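Side-chain contacts in 4-hydroxybenzoyl-CoA thioesterase (Pseudomonas sp. CBS3, PDB 1LO7), which hydrolyses 4-hydroxybenzoyl-CoA to 4-hydroxybenzoate and coenzyme A, the last step in the conversion of 4-chlorobenzoate to 4-hydroxybenzoate: residues R36-F39 against I40-L44; A134-I137 against E138-S141. All coordinates share one frame; numbering follows the deposited sequence.

Contact 1: R36-F39 against I40-L44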
loop_
_atom_site.group_PDB
_atom_site.type_symbol
_atom_site.label_atom_id
_atom_site.label_comp_id
_atom_site.label_asym_id
_atom_site.label_seq_id
_atom_site.Cartn_x
_atom_site.Cartn_y
_atom_site.Cartn_z
ATOM N N ARG A 36 15.785 5.881 4.729
ATOM C CA ARG A 36 16.781 4.922 4.281
ATOM C C ARG A 36 17.692 5.567 3.257
ATOM O O ARG A 36 18.898 5.292 3.233
ATOM C CB ARG A 36 16.119 3.694 3.681
ATOM C CG ARG A 36 17.050 2.481 3.700
ATOM C CD ARG A 36 16.350 1.233 3.168
ATOM N NE ARG A 36 15.980 1.381 1.735
ATOM C CZ ARG A 36 16.815 1.170 0.711
ATOM N NH1 ARG A 36 18.068 0.777 0.867
ATOM N NH2 ARG A 36 16.364 1.359 -0.525
ATOM N N ASN A 37 17.091 6.397 2.393
ATOM C CA ASN A 37 17.846 7.101 1.367
ATOM C C ASN A 37 18.944 7.961 2.015
ATOM O O ASN A 37 20.075 8.129 1.486
ATOM C CB ASN A 37 16.892 7.993 0.520
ATOM C CG ASN A 37 17.682 8.776 -0.555
ATOM O OD1 ASN A 37 18.125 8.180 -1.573
ATOM N ND2 ASN A 37 17.883 10.066 -0.335
ATOM N N TYR A 38 18.593 8.546 3.179
ATOM C CA TYR A 38 19.556 9.386 3.906
ATOM C C TYR A 38 20.763 8.551 4.258
ATOM O O TYR A 38 21.885 8.916 3.974
ATOM C CB TYR A 38 18.897 9.874 5.210
ATOM C CG TYR A 38 19.842 10.590 6.134
ATOM C CD1 TYR A 38 20.095 11.958 5.989
ATOM C CD2 TYR A 38 20.469 9.891 7.165
ATOM C CE1 TYR A 38 20.967 12.624 6.857
ATOM C CE2 TYR A 38 21.344 10.532 8.046
ATOM C CZ TYR A 38 21.587 11.895 7.879
ATOM O OH TYR A 38 22.456 12.487 8.760
ATOM N N PHE A 39 20.537 7.391 4.875
ATOM C CA PHE A 39 21.665 6.564 5.247
ATOM C C PHE A 39 22.454 6.072 4.030
ATOM O O PHE A 39 23.700 6.053 4.088
ATOM C CB PHE A 39 21.184 5.366 6.105
ATOM C CG PHE A 39 20.697 5.838 7.455
ATOM C CD1 PHE A 39 21.582 6.511 8.289
ATOM C CD2 PHE A 39 19.382 5.643 7.898
ATOM C CE1 PHE A 39 21.184 6.973 9.545
ATOM C CE2 PHE A 39 18.962 6.112 9.148
ATOM C CZ PHE A 39 19.872 6.768 9.980
ATOM N N ILE A 40 21.746 5.653 2.937
ATOM C CA ILE A 40 22.455 5.161 1.744
ATOM C C ILE A 40 23.334 6.268 1.154
ATOM O O ILE A 40 24.508 6.038 0.782
ATOM C CB ILE A 40 21.499 4.600 0.690
ATOM C CG1 ILE A 40 20.847 3.297 1.152
ATOM C CG2 ILE A 40 22.174 4.433 -0.674
ATOM C CD1 ILE A 40 21.799 2.099 1.238
ATOM N N LYS A 41 22.766 7.467 1.099
ATOM C CA LYS A 41 23.506 8.572 0.555
ATOM C C LYS A 41 24.651 8.939 1.445
ATOM O O LYS A 41 25.663 9.452 0.975
ATOM C CB LYS A 41 22.605 9.755 0.232
ATOM C CG LYS A 41 21.645 9.430 -0.928
ATOM C CD LYS A 41 22.376 9.275 -2.272
ATOM C CE LYS A 41 21.453 9.204 -3.486
ATOM N NZ LYS A 41 20.430 8.185 -3.273
ATOM N N CYS A 42 24.492 8.698 2.743
ATOM C CA CYS A 42 25.564 9.009 3.676
ATOM C C CYS A 42 26.695 7.967 3.618
ATOM O O CYS A 42 27.744 8.141 4.236
ATOM C CB CYS A 42 25.076 9.218 5.113
ATOM S SG CYS A 42 24.285 10.836 5.280
ATOM N N GLY A 43 26.476 6.881 2.888
ATOM C CA GLY A 43 27.533 5.859 2.764
ATOM C C GLY A 43 27.345 4.558 3.528
ATOM O O GLY A 43 28.222 3.706 3.487
ATOM N N LEU A 44 26.230 4.361 4.223
ATOM C CA LEU A 44 26.094 3.097 4.903
ATOM C C LEU A 44 25.734 2.062 3.851
ATOM O O LEU A 44 25.129 2.342 2.791
ATOM C CB LEU A 44 24.912 3.140 5.903
ATOM C CG LEU A 44 25.193 3.851 7.231
ATOM C CD1 LEU A 44 25.248 5.373 7.086
ATOM C CD2 LEU A 44 24.115 3.481 8.248
#
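Cys42 sets its sulfur over one face of the Tyr38 ring, one turn back along the helix. SG stands 4.0 Å from the centroid of that ring and 14° off its normal, a Cys sulfur-aromatic contact. The tyrosine has its CG anti to the backbone N (chi1 172°); with CG thus beside the carbonyl carbon, the ring extends to where SG can lie over it. Next to it, the buried Phe39 meets Leu44: CD1 of Phe39 is 3.9 Å from CD2 of Leu44, the two side chains running alongside each other and pointing the same way. Beyond this pair Phe39 packs edge-to-face on Phe119 and touches Cys140.

The solvent side belongs to the exposed Lys41 and the partly exposed Ile40. The lysine chain, bent at chi2 and chi4, curls back until NZ donates to OD1 of the buried Asn37 at 2.9 Å, tilted 23° from the amide carbonyl plane. Replacing Asn37 by an alanine would probably leave the ammonium group without this acceptor and let the lysine chain swing out into solvent. Ile40 lies beside Arg36, its CG1 being 3.8 Å from NH1, but the arginine itself is buried in the interface with the second subunit, where its NH2 forms salt bridges with Asp75 and Glu12 of that subunit.

The backbone finishes the helix: Gly43 N donates to Ile40 O, and Leu44 N gives a bond of 3.0 Å to Phe39 O. With Gly43 at positive phi, this is the Schellman motif that closes the C-terminal end of the long helix 25-41 of the hot dog fold.

Contact 2: A134-I137 against E138-S141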
loop_
_atom_site.group_PDB
_atom_site.type_symbol
_atom_site.label_atom_id
_atom_site.label_comp_id
_atom_site.label_asym_id
_atom_site.label_seq_id
_atom_site.Cartn_x
_atom_site.Cartn_y
_atom_site.Cartn_z
ATOM N N ALA A 134 29.234 4.118 16.327
ATOM C CA ALA A 134 30.067 5.292 16.158
ATOM C C ALA A 134 30.437 5.536 14.715
ATOM O O ALA A 134 30.487 6.671 14.263
ATOM C CB ALA A 134 31.333 5.120 16.984
ATOM N N ASP A 135 30.711 4.451 13.976
ATOM C CA ASP A 135 31.093 4.583 12.574
ATOM C C ASP A 135 29.960 5.164 11.744
ATOM O O ASP A 135 30.171 5.871 10.792
ATOM C CB ASP A 135 31.686 3.293 11.924
ATOM C CG ASP A 135 30.836 2.092 12.141
ATOM O OD1 ASP A 135 30.214 1.924 13.163
ATOM O OD2 ASP A 135 30.832 1.222 11.165
ATOM N N TYR A 136 28.742 4.861 12.126
ATOM C CA TYR A 136 27.596 5.384 11.387
ATOM C C TYR A 136 27.421 6.869 11.645
ATOM O O TYR A 136 27.099 7.637 10.733
ATOM C CB TYR A 136 26.342 4.598 11.790
ATOM C CG TYR A 136 26.306 3.245 11.153
ATOM C CD1 TYR A 136 27.293 2.805 10.266
ATOM C CD2 TYR A 136 25.284 2.356 11.498
ATOM C CE1 TYR A 136 27.263 1.519 9.710
ATOM C CE2 TYR A 136 25.209 1.089 10.928
ATOM C CZ TYR A 136 26.204 0.664 10.039
ATOM O OH TYR A 136 26.107 -0.620 9.490
ATOM N N ILE A 137 27.641 7.281 12.894
ATOM C CA ILE A 137 27.529 8.679 13.229
ATOM C C ILE A 137 28.533 9.444 12.393
ATOM O O ILE A 137 28.255 10.511 11.814
ATOM C CB ILE A 137 27.782 8.904 14.690
ATOM C CG1 ILE A 137 26.562 8.377 15.385
ATOM C CG2 ILE A 137 27.805 10.394 14.997
ATOM C CD1 ILE A 137 26.641 8.564 16.885
ATOM N N GLU A 138 29.712 8.863 12.293
ATOM C CA GLU A 138 30.716 9.546 11.476
ATOM C C GLU A 138 30.323 9.681 9.981
ATOM O O GLU A 138 30.507 10.733 9.336
ATOM C CB GLU A 138 32.099 8.901 11.601
ATOM C CG GLU A 138 33.120 9.786 10.858
ATOM C CD GLU A 138 33.541 10.987 11.662
ATOM O OE1 GLU A 138 33.406 11.064 12.878
ATOM O OE2 GLU A 138 34.052 11.924 10.897
ATOM N N LEU A 139 29.763 8.624 9.395
ATOM C CA LEU A 139 29.379 8.676 7.998
ATOM C C LEU A 139 28.311 9.719 7.785
ATOM O O LEU A 139 28.291 10.380 6.743
ATOM C CB LEU A 139 28.791 7.337 7.482
ATOM C CG LEU A 139 29.807 6.223 7.292
ATOM C CD1 LEU A 139 29.065 4.918 7.055
ATOM C CD2 LEU A 139 30.710 6.530 6.089
ATOM N N CYS A 140 27.407 9.836 8.772
ATOM C CA CYS A 140 26.295 10.789 8.648
ATOM C C CYS A 140 26.643 12.237 8.964
ATOM O O CYS A 140 25.872 13.165 8.693
ATOM C CB CYS A 140 25.110 10.339 9.522
ATOM S SG CYS A 140 24.445 8.723 8.966
ATOM N N SER A 141 27.801 12.457 9.549
ATOM C CA SER A 141 28.208 13.804 9.908
ATOM C C SER A 141 28.651 14.626 8.726
ATOM O O SER A 141 28.938 14.019 7.673
ATOM C CB SER A 141 29.374 13.763 10.858
ATOM O OG SER A 141 30.512 13.573 10.032
ATOM O OXT SER A 141 28.634 15.859 8.883
#
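Glu138 opens the second half of this short helix by donating its backbone N to Ala134 O at 3.0 Å. Its side chain leaves the backbone with CG on the far side from N (chi1 -173°) and bends at chi2, carrying the carboxylate away from the preceding turn; only CB stays close, 3.7 Å from Asp135 O.

Leu139 comes next, its N bonded to Asp135 O at 3.1 Å. The isobutyl group stays near that same carbonyl, with CG 3.5 Å from Asp135 O, and its CD1 reaches CD1 of the Tyr136 ring at 4.2 Å, a rather open apolar touch. The tyrosine ring is held chiefly from outside the helix, by a cation-pi contact with Arg54 and by Phe119; Arg54 also forms a salt bridge with Asp135 OD2. These contacts join the C-terminal helix 134-140, added after the last strand, 126-130, of the hot dog sheet, to Arg54 of helix 47-54 and Phe119 of strand 107-123.

Cys140 continues the ladder with N to Tyr136 O. Its side chain is buried, and SG lies 3.4 Å from that carbonyl oxygen, with CB also near it. Outside the helix the cysteine packs against Trp87 and Tyr38.

Ser141 is the last residue and carries the terminal carboxylate. Its N makes a weak bond to Ile137 O, bent to 121° at the hydrogen, and also reaches Glu138 O. The residue is modelled in two conformers, so the bond from its OG to Glu138 O, 2.9 Å in one of them, is doubtful.

Contact 1 comes first along the chain, at the C-terminal end of helix 25-41, and contact 2 forms the closing helix 134-140; all the strands from 56-68 to 126-130 lie between them in sequence. Their centres nevertheless lie only about 11 Å apart, on the same side of the chain's centre, and they touch: Leu44 CD2 lies 3.6 Å from Tyr136 CD2, and Phe39 CD1 lies 3.7 Å from Cys140 SG. The end of the long helix is thus packed against the chain's C-terminal helix, with Phe119 of strand 107-123 meeting rings of both. Trp47, which binds substrate, has Arg36 and Tyr136 nearby; contact 1 lies close to the bound 4-hydroxyphenacyl-CoA, contact 2 further off.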